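PDB 6KBC: CghA from Chaetomium globosum, which belongs to a two-domain, mainly beta-strand family of the calycin clan and holds the ligand WK1 in a pocket. Local coordinates for residues M233-G236 with K237-D241; S261-H264 with K265-N269. All blocks are in the same frame, centred on the assembly; numbering follows the deposited sequence.

Contact 1 of 2, residues M233-G236 with K237-D241; sequences MVWG and KEATD. With WK1 ((2S)-3-[(2S,4E)-4-[[(1R,2S,4aR,6S,8R,8aS)-2-[(E)-but-2-en-2-yl]-6,8-dimethyl-1,2,4a,5,6,7,8,8a-octahydronaphthalen-1-yl]-oxidanyl-methylidene]-3,5-bis(oxidanylidene)pyrrolidin-2-yl]-2-methyl-2-oxidanyl-propanoic acid), chain B.
A type I beta turn, Trp-235 to Glu-238, carries the loop after strand 223-231 into strand 239-249, and its first residue also lines the WK1 pocket. The turn is closed by Glu-238 N giving its hydrogen to Trp-235 O at 2.9 Å. One residue earlier, Lys-237 N makes a weak, long bond to Val-234 O, and Val-234 CG2 packs tightly on the extended lysine chain, 3.3 Å from Lys-237 CD. With chi1 at 77°, Trp-235 CG sits between its own backbone N and carbonyl carbon, and the indole is carried to the ligand. WK1 C2 lies 3.7 Å above the Trp-235 ring plane, over its centre, so an aliphatic ring carbon of the ligand covers that face. Ala-239 comes in from the ring's edge, near its plane, with CB 3.9 Å from Trp-235 CE3. Polar groups of the ligand are held by others, among them His-94 and Lys-352. Glu-238 turns its carboxylate out to a salt bridge with Lys-265. On the Glu-238 side of the turn, the Met-233 and Glu-238 side chains cross at about a right angle, Met-233 CG lying 4.0 Å from Glu-238 CG.

Contact 2 of 2, residues S261-H264 with K265-N269; sequences SKPH and KYYQN
Tyr-267 lays one face of its ring over Pro-263 at the tip of the hairpin that joins strands 252-261 and 269-277. Pro-263 CA is 3.8 Å above the Tyr-267 ring plane and offset toward its rim, while Pro-263 CB approaches Tyr-267 CE2 at 3.7 Å; the two side chains run obliquely to each other. Tyr-267 OH also rests against the proline ring and is hydrogen-bonded to Asp-395. Tyr-266 goes a different way, one face lying across backbone carbonyls: His-264 O is 3.8 Å above the Tyr-266 ring plane, again toward the rim. His-264 and Lys-265 lie side by side and point the same way, His-264 CD2 touching Lys-265 CG at 3.6 Å.

Between these side chains the backbone closes a short 3-10 turn with the bonds of a Schellman motif: Tyr-267 N reaches back to Lys-262 O, Tyr-266 N reaches Pro-263 O at 2.8 Å, and Tyr-266 takes the left-handed conformation (phi 67°). Lys-262 O is gripped three times, by Lys-265 N, Tyr-267 N and the hydroxyl of Ser-261. That hydroxyl, folded back between its own N and carbonyl carbon (chi1 82°), gives its hydrogen to Lys-262 O at 2.8 Å and takes a weak, bent bond from Gln-268 N. Ser-261 N also bonds Gln-268 O at 2.8 Å, joining the two arms of the hairpin.

The buried serine hydroxyl is thus used as both donor and acceptor, tying the two sides of the tip together. The paired basic side chains share the Glu-238 carboxylate as a partner, weakly in the case of His-264; that carboxylate would tend to favour a protonated histidine, and the nearby lysine would oppose it.

Contacts 1 and 2 follow one another along the chain, on neighbouring antiparallel strands: contact 1 leads into strand 239-249, contact 2 is the turn that follows strand 252-261. Their centres are about 10 Å apart. Contact 1 is a surface contact, although its indole meets the ligand; contact 2 is partly buried, with Ser-261 and Lys-262 inside and exposed tyrosines outside. It depends on a dense set of backbone and serine bonds, with the Ser-261 side chain about 11 Å from WK1. The two meet directly: Lys-262 NZ bonds Gly-236 O and Ala-239 O, and Thr-240 OG1 probably bonds Ser-261 O, so the hairpin tip is bonded directly to the turn that carries the pocket tryptophan.

Contact 1 of 2, residues M233-G236 with K237-D241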
ATOM      1  N   MET A 233       4.198 -11.440  12.584  1.00 39.20           N
ATOM      2  CA  MET A 233       4.459 -12.741  11.929  1.00 41.34           C
ATOM      3  C   MET A 233       4.850 -12.520  10.469  1.00 40.54           C
ATOM      4  O   MET A 233       4.499 -11.500   9.914  1.00 39.78           O
ATOM      5  CB  MET A 233       3.243 -13.666  12.015  1.00 44.88           C
ATOM      6  CG  MET A 233       2.133 -13.350  11.038  1.00 42.59           C
ATOM      7  SD  MET A 233       1.162 -11.911  11.424  1.00 46.67           S
ATOM      8  CE  MET A 233       0.134 -12.458  12.769  1.00 43.04           C
ATOM      9  N   VAL A 234       5.590 -13.444   9.891  1.00 37.00           N
ATOM     10  CA  VAL A 234       6.001 -13.234   8.506  1.00 43.75           C
ATOM     11  C   VAL A 234       4.749 -13.489   7.675  1.00 42.48           C
ATOM     12  O   VAL A 234       4.076 -14.514   7.836  1.00 40.05           O
ATOM     13  CB  VAL A 234       7.170 -14.135   8.073  1.00 42.99           C
ATOM     14  CG1 VAL A 234       8.404 -13.885   8.914  1.00 42.79           C
ATOM     15  CG2 VAL A 234       6.797 -15.570   7.959  1.00 48.19           C
ATOM     16  N   TRP A 235       4.378 -12.520   6.848  1.00 37.34           N
ATOM     17  CA  TRP A 235       3.053 -12.587   6.247  1.00 37.71           C
ATOM     18  C   TRP A 235       3.009 -13.595   5.110  1.00 35.85           C
ATOM     19  O   TRP A 235       1.953 -14.179   4.838  1.00 38.94           O
ATOM     20  CB  TRP A 235       2.632 -11.189   5.799  1.00 39.93           C
ATOM     21  CG  TRP A 235       3.251 -10.712   4.548  1.00 43.18           C
ATOM     22  CD1 TRP A 235       4.450 -10.059   4.403  1.00 41.33           C
ATOM     23  CD2 TRP A 235       2.683 -10.809   3.245  1.00 38.89           C
ATOM     24  NE1 TRP A 235       4.667  -9.768   3.072  1.00 41.92           N
ATOM     25  CE2 TRP A 235       3.594 -10.215   2.343  1.00 40.58           C
ATOM     26  CE3 TRP A 235       1.490 -11.345   2.750  1.00 37.98           C
ATOM     27  CZ2 TRP A 235       3.341 -10.139   0.976  1.00 39.50           C
ATOM     28  CZ3 TRP A 235       1.242 -11.269   1.394  1.00 35.37           C
ATOM     29  CH2 TRP A 235       2.163 -10.676   0.523  1.00 37.95           C
ATOM     30  N   GLY A 236       4.151 -13.844   4.473  1.00 36.93           N
ATOM     31  CA  GLY A 236       4.199 -14.803   3.388  1.00 36.57           C
ATOM     32  C   GLY A 236       3.769 -16.196   3.794  1.00 38.83           C
ATOM     33  O   GLY A 236       3.202 -16.935   2.984  1.00 38.03           O
ATOM     34  N   LYS A 237       4.018 -16.572   5.048  1.00 36.32           N
ATOM     35  CA  LYS A 237       3.612 -17.889   5.518  1.00 40.38           C
ATOM     36  C   LYS A 237       2.131 -17.949   5.847  1.00 41.28           C
ATOM     37  O   LYS A 237       1.617 -19.035   6.129  1.00 43.02           O
ATOM     38  CB  LYS A 237       4.417 -18.297   6.758  1.00 43.67           C
ATOM     39  CG  LYS A 237       5.891 -18.599   6.499  1.00 46.18           C
ATOM     40  CD  LYS A 237       6.613 -18.832   7.832  1.00 53.66           C
ATOM     41  CE  LYS A 237       8.075 -19.198   7.644  1.00 58.12           C
ATOM     42  NZ  LYS A 237       8.612 -19.911   8.840  1.00 65.29           N
ATOM     43  N   GLU A 238       1.434 -16.817   5.818  1.00 35.79           N
ATOM     44  CA  GLU A 238       0.034 -16.783   6.181  1.00 35.36           C
ATOM     45  C   GLU A 238      -0.908 -16.563   4.999  1.00 37.86           C
ATOM     46  O   GLU A 238      -2.112 -16.792   5.149  1.00 39.15           O
ATOM     47  CB  GLU A 238      -0.197 -15.685   7.226  1.00 37.63           C
ATOM     48  CG  GLU A 238       0.403 -16.014   8.587  1.00 48.04           C
ATOM     49  CD  GLU A 238      -0.464 -16.973   9.375  1.00 53.04           C
ATOM     50  OE1 GLU A 238      -1.400 -16.497  10.056  1.00 57.97           O
ATOM     51  OE2 GLU A 238      -0.222 -18.202   9.298  1.00 56.04           O
ATOM     52  N   ALA A 239      -0.409 -16.131   3.836  1.00 30.31           N
ATOM     53  CA  ALA A 239      -1.266 -15.708   2.735  1.00 27.77           C
ATOM     54  C   ALA A 239      -0.938 -16.464   1.454  1.00 24.75           C
ATOM     55  O   ALA A 239       0.203 -16.885   1.231  1.00 29.21           O
ATOM     56  CB  ALA A 239      -1.132 -14.192   2.473  1.00 26.37           C
ATOM     57  N   THR A 240      -1.952 -16.616   0.594  1.00 20.28           N
ATOM     58  CA  THR A 240      -1.736 -17.049  -0.786  1.00 20.86           C
ATOM     59  C   THR A 240      -1.974 -15.931  -1.786  1.00 21.98           C
ATOM     60  O   THR A 240      -1.625 -16.083  -2.963  1.00 21.92           O
ATOM     61  CB  THR A 240      -2.641 -18.236  -1.156  1.00 23.49           C
ATOM     62  OG1 THR A 240      -4.000 -17.949  -0.793  1.00 19.42           O
ATOM     63  CG2 THR A 240      -2.181 -19.509  -0.422  1.00 18.92           C
ATOM     64  N   ASP A 241      -2.531 -14.809  -1.341  1.00 20.82           N
ATOM     65  CA  ASP A 241      -2.914 -13.736  -2.242  1.00 21.25           C
ATOM     66  C   ASP A 241      -2.936 -12.429  -1.467  1.00 22.51           C
ATOM     67  O   ASP A 241      -3.477 -12.370  -0.359  1.00 20.79           O
ATOM     68  CB  ASP A 241      -4.284 -14.018  -2.868  1.00 18.31           C
ATOM     69  CG  ASP A 241      -4.464 -13.345  -4.214  1.00 24.43           C
ATOM     70  OD1 ASP A 241      -4.416 -12.096  -4.268  1.00 24.31           O
ATOM     71  OD2 ASP A 241      -4.625 -14.061  -5.224  1.00 24.33           O
TER
HETATM   72  O   WK1 B 501      10.434  -5.218  -4.229  1.00 42.02           O
HETATM   73  C17 WK1 B 501       9.554  -4.420  -4.426  1.00 40.34           C
HETATM   74  O1  WK1 B 501       9.757  -3.356  -4.939  1.00 35.21           O
HETATM   75  C19 WK1 B 501       8.166  -4.736  -4.043  1.00 35.90           C
HETATM   76  O2  WK1 B 501       8.021  -6.038  -3.588  1.00 39.32           O
HETATM   77  C18 WK1 B 501       7.294  -4.630  -5.255  1.00 35.48           C
HETATM   78  C20 WK1 B 501       7.876  -3.762  -2.935  1.00 35.40           C
HETATM   79  C22 WK1 B 501       6.427  -3.660  -2.682  1.00 33.71           C
HETATM   80  N   WK1 B 501       5.963  -2.633  -1.768  1.00 34.23           N
HETATM   81  C21 WK1 B 501       5.073  -3.153  -0.930  1.00 36.07           C
HETATM   82  O5  WK1 B 501       4.471  -2.435  -0.010  1.00 32.29           O
HETATM   83  C23 WK1 B 501       5.743  -4.837  -2.196  1.00 41.42           C
HETATM   84  O4  WK1 B 501       5.853  -6.050  -2.696  1.00 36.88           O
HETATM   85  C24 WK1 B 501       4.854  -4.596  -1.113  1.00 39.24           C
HETATM   86  C16 WK1 B 501       4.000  -5.564  -0.434  1.00 39.12           C
HETATM   87  O3  WK1 B 501       4.027  -6.771  -0.850  1.00 41.47           O
HETATM   88  C9  WK1 B 501       3.044  -5.127   0.595  1.00 38.30           C
HETATM   89  C8  WK1 B 501       1.851  -4.692  -0.302  1.00 36.98           C
HETATM   90  C12 WK1 B 501       2.131  -3.962  -1.599  1.00 35.88           C
HETATM   91  C13 WK1 B 501       2.106  -2.652  -1.698  1.00 34.46           C
HETATM   92  C90 WK1 B 501       2.393  -1.963  -2.988  1.00 36.67           C
HETATM   93  C14 WK1 B 501       2.451  -4.734  -2.828  1.00 41.16           C
HETATM   94  C7  WK1 B 501       0.987  -5.855  -0.684  1.00 39.80           C
HETATM   95  C6  WK1 B 501       0.529  -6.637   0.257  1.00 38.20           C
HETATM   96  C3  WK1 B 501       1.134  -6.486   1.617  1.00 38.41           C
HETATM   97  C4  WK1 B 501       2.622  -6.205   1.584  1.00 40.09           C
HETATM   98  C5  WK1 B 501       3.022  -5.787   2.986  1.00 43.32           C
HETATM   99  C11 WK1 B 501       4.511  -5.674   3.083  1.00 41.11           C
HETATM  100  C2  WK1 B 501       0.779  -7.544   2.629  1.00 38.30           C
HETATM  101  C1  WK1 B 501       1.016  -6.905   3.960  1.00 38.08           C
HETATM  102  C10 WK1 B 501       0.528  -7.687   5.135  1.00 40.88           C
HETATM  103  C   WK1 B 501       2.491  -6.680   4.090  1.00 40.47           C

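Contact 2 of 2, residues S261-H264 with K265-N269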
ATOM      1  N   SER A 261      -5.806 -16.094   2.865  1.00 20.47           N
ATOM      2  CA  SER A 261      -4.867 -16.869   3.666  1.00 24.85           C
ATOM      3  C   SER A 261      -4.377 -18.114   2.921  1.00 26.23           C
ATOM      4  O   SER A 261      -4.773 -18.412   1.783  1.00 21.09           O
ATOM      5  CB  SER A 261      -5.519 -17.276   4.987  1.00 25.28           C
ATOM      6  OG  SER A 261      -6.337 -18.434   4.800  1.00 23.18           O
ATOM      7  N   LYS A 262      -3.485 -18.850   3.591  1.00 24.47           N
ATOM      8  CA  LYS A 262      -3.086 -20.181   3.165  1.00 27.93           C
ATOM      9  C   LYS A 262      -4.244 -21.168   3.339  1.00 23.08           C
ATOM     10  O   LYS A 262      -5.174 -20.912   4.106  1.00 21.86           O
ATOM     11  CB  LYS A 262      -1.898 -20.653   4.006  1.00 29.72           C
ATOM     12  CG  LYS A 262      -0.598 -19.936   3.735  1.00 31.10           C
ATOM     13  CD  LYS A 262       0.024 -20.351   2.441  1.00 32.23           C
ATOM     14  CE  LYS A 262       1.535 -20.184   2.489  1.00 33.75           C
ATOM     15  NZ  LYS A 262       1.923 -19.010   1.648  1.00 28.57           N
ATOM     16  N   PRO A 263      -4.193 -22.326   2.664  1.00 23.83           N
ATOM     17  CA  PRO A 263      -5.234 -23.351   2.891  1.00 24.24           C
ATOM     18  C   PRO A 263      -5.300 -23.871   4.320  1.00 25.72           C
ATOM     19  O   PRO A 263      -6.353 -24.378   4.716  1.00 26.29           O
ATOM     20  CB  PRO A 263      -4.864 -24.484   1.906  1.00 23.95           C
ATOM     21  CG  PRO A 263      -3.443 -24.217   1.493  1.00 25.26           C
ATOM     22  CD  PRO A 263      -3.281 -22.699   1.569  1.00 22.29           C
ATOM     23  N   HIS A 264      -4.231 -23.766   5.122  1.00 25.77           N
ATOM     24  CA  HIS A 264      -4.351 -24.272   6.489  1.00 27.86           C
ATOM     25  C   HIS A 264      -5.318 -23.442   7.313  1.00 31.51           C
ATOM     26  O   HIS A 264      -5.803 -23.923   8.341  1.00 28.70           O
ATOM     27  CB  HIS A 264      -2.976 -24.375   7.181  1.00 33.11           C
ATOM     28  CG  HIS A 264      -2.334 -23.059   7.499  1.00 39.14           C
ATOM     29  ND1 HIS A 264      -1.349 -22.503   6.707  1.00 44.60           N
ATOM     30  CD2 HIS A 264      -2.509 -22.205   8.536  1.00 42.37           C
ATOM     31  CE1 HIS A 264      -0.962 -21.351   7.232  1.00 41.97           C
ATOM     32  NE2 HIS A 264      -1.654 -21.147   8.340  1.00 44.25           N
ATOM     33  N   LYS A 265      -5.648 -22.224   6.871  1.00 24.57           N
ATOM     34  CA  LYS A 265      -6.749 -21.478   7.462  1.00 24.45           C
ATOM     35  C   LYS A 265      -7.929 -21.347   6.510  1.00 23.64           C
ATOM     36  O   LYS A 265      -8.773 -20.459   6.697  1.00 23.02           O
ATOM     37  CB  LYS A 265      -6.287 -20.092   7.926  1.00 27.19           C
ATOM     38  CG  LYS A 265      -5.392 -20.173   9.145  1.00 36.95           C
ATOM     39  CD  LYS A 265      -4.688 -18.853   9.415  1.00 40.47           C
ATOM     40  CE  LYS A 265      -4.332 -18.750  10.888  1.00 48.87           C
ATOM     41  NZ  LYS A 265      -3.021 -18.077  11.130  1.00 49.06           N
ATOM     42  N   TYR A 266      -7.992 -22.204   5.485  1.00 22.98           N
ATOM     43  CA  TYR A 266      -9.185 -22.336   4.641  1.00 20.84           C
ATOM     44  C   TYR A 266      -9.434 -21.071   3.815  1.00 19.91           C
ATOM     45  O   TYR A 266     -10.577 -20.681   3.584  1.00 20.18           O
ATOM     46  CB  TYR A 266     -10.405 -22.699   5.489  1.00 21.03           C
ATOM     47  CG  TYR A 266     -10.090 -23.862   6.416  1.00 24.79           C
ATOM     48  CD1 TYR A 266      -9.936 -25.150   5.910  1.00 25.41           C
ATOM     49  CD2 TYR A 266      -9.894 -23.664   7.778  1.00 26.48           C
ATOM     50  CE1 TYR A 266      -9.625 -26.228   6.750  1.00 27.91           C
ATOM     51  CE2 TYR A 266      -9.568 -24.740   8.629  1.00 27.33           C
ATOM     52  CZ  TYR A 266      -9.441 -26.007   8.106  1.00 29.19           C
ATOM     53  OH  TYR A 266      -9.129 -27.072   8.927  1.00 35.13           O
ATOM     54  N   TYR A 267      -8.346 -20.456   3.345  1.00 19.53           N
ATOM     55  CA  TYR A 267      -8.400 -19.290   2.461  1.00 20.98           C
ATOM     56  C   TYR A 267      -9.260 -18.189   3.065  1.00 21.57           C
ATOM     57  O   TYR A 267     -10.151 -17.635   2.420  1.00 23.94           O
ATOM     58  CB  TYR A 267      -8.903 -19.678   1.073  1.00 18.80           C
ATOM     59  CG  TYR A 267      -7.975 -20.642   0.391  1.00 20.03           C
ATOM     60  CD1 TYR A 267      -6.801 -20.197  -0.183  1.00 21.98           C
ATOM     61  CD2 TYR A 267      -8.262 -22.001   0.344  1.00 22.64           C
ATOM     62  CE1 TYR A 267      -5.937 -21.067  -0.794  1.00 20.48           C
ATOM     63  CE2 TYR A 267      -7.380 -22.906  -0.273  1.00 21.99           C
ATOM     64  CZ  TYR A 267      -6.233 -22.421  -0.839  1.00 24.86           C
ATOM     65  OH  TYR A 267      -5.350 -23.266  -1.465  1.00 22.70           O
ATOM     66  N   GLN A 268      -9.032 -17.923   4.345  1.00 19.51           N
ATOM     67  CA  GLN A 268      -9.660 -16.776   4.986  1.00 22.06           C
ATOM     68  C   GLN A 268      -9.480 -15.544   4.115  1.00 20.39           C
ATOM     69  O   GLN A 268      -8.396 -15.299   3.579  1.00 22.37           O
ATOM     70  CB  GLN A 268      -9.053 -16.524   6.366  1.00 23.04           C
ATOM     71  CG  GLN A 268      -9.640 -17.415   7.418  1.00 24.19           C
ATOM     72  CD  GLN A 268      -9.025 -17.204   8.762  1.00 32.45           C
ATOM     73  OE1 GLN A 268      -8.043 -16.466   8.905  1.00 35.46           O
ATOM     74  NE2 GLN A 268      -9.602 -17.845   9.776  1.00 32.23           N
ATOM     75  N   ASN A 269     -10.569 -14.796   3.959  1.00 19.80           N
ATOM     76  CA  ASN A 269     -10.665 -13.656   3.057  1.00 23.24           C
ATOM     77  C   ASN A 269     -10.791 -12.419   3.932  1.00 18.93           C
ATOM     78  O   ASN A 269     -11.819 -12.236   4.594  1.00 21.30           O
ATOM     79  CB  ASN A 269     -11.878 -13.834   2.147  1.00 20.82           C
ATOM     80  CG  ASN A 269     -11.765 -13.077   0.843  1.00 27.56           C
ATOM     81  OD1 ASN A 269     -10.861 -12.267   0.638  1.00 28.42           O
ATOM     82  ND2 ASN A 269     -12.702 -13.336  -0.053  1.00 33.55           N
TER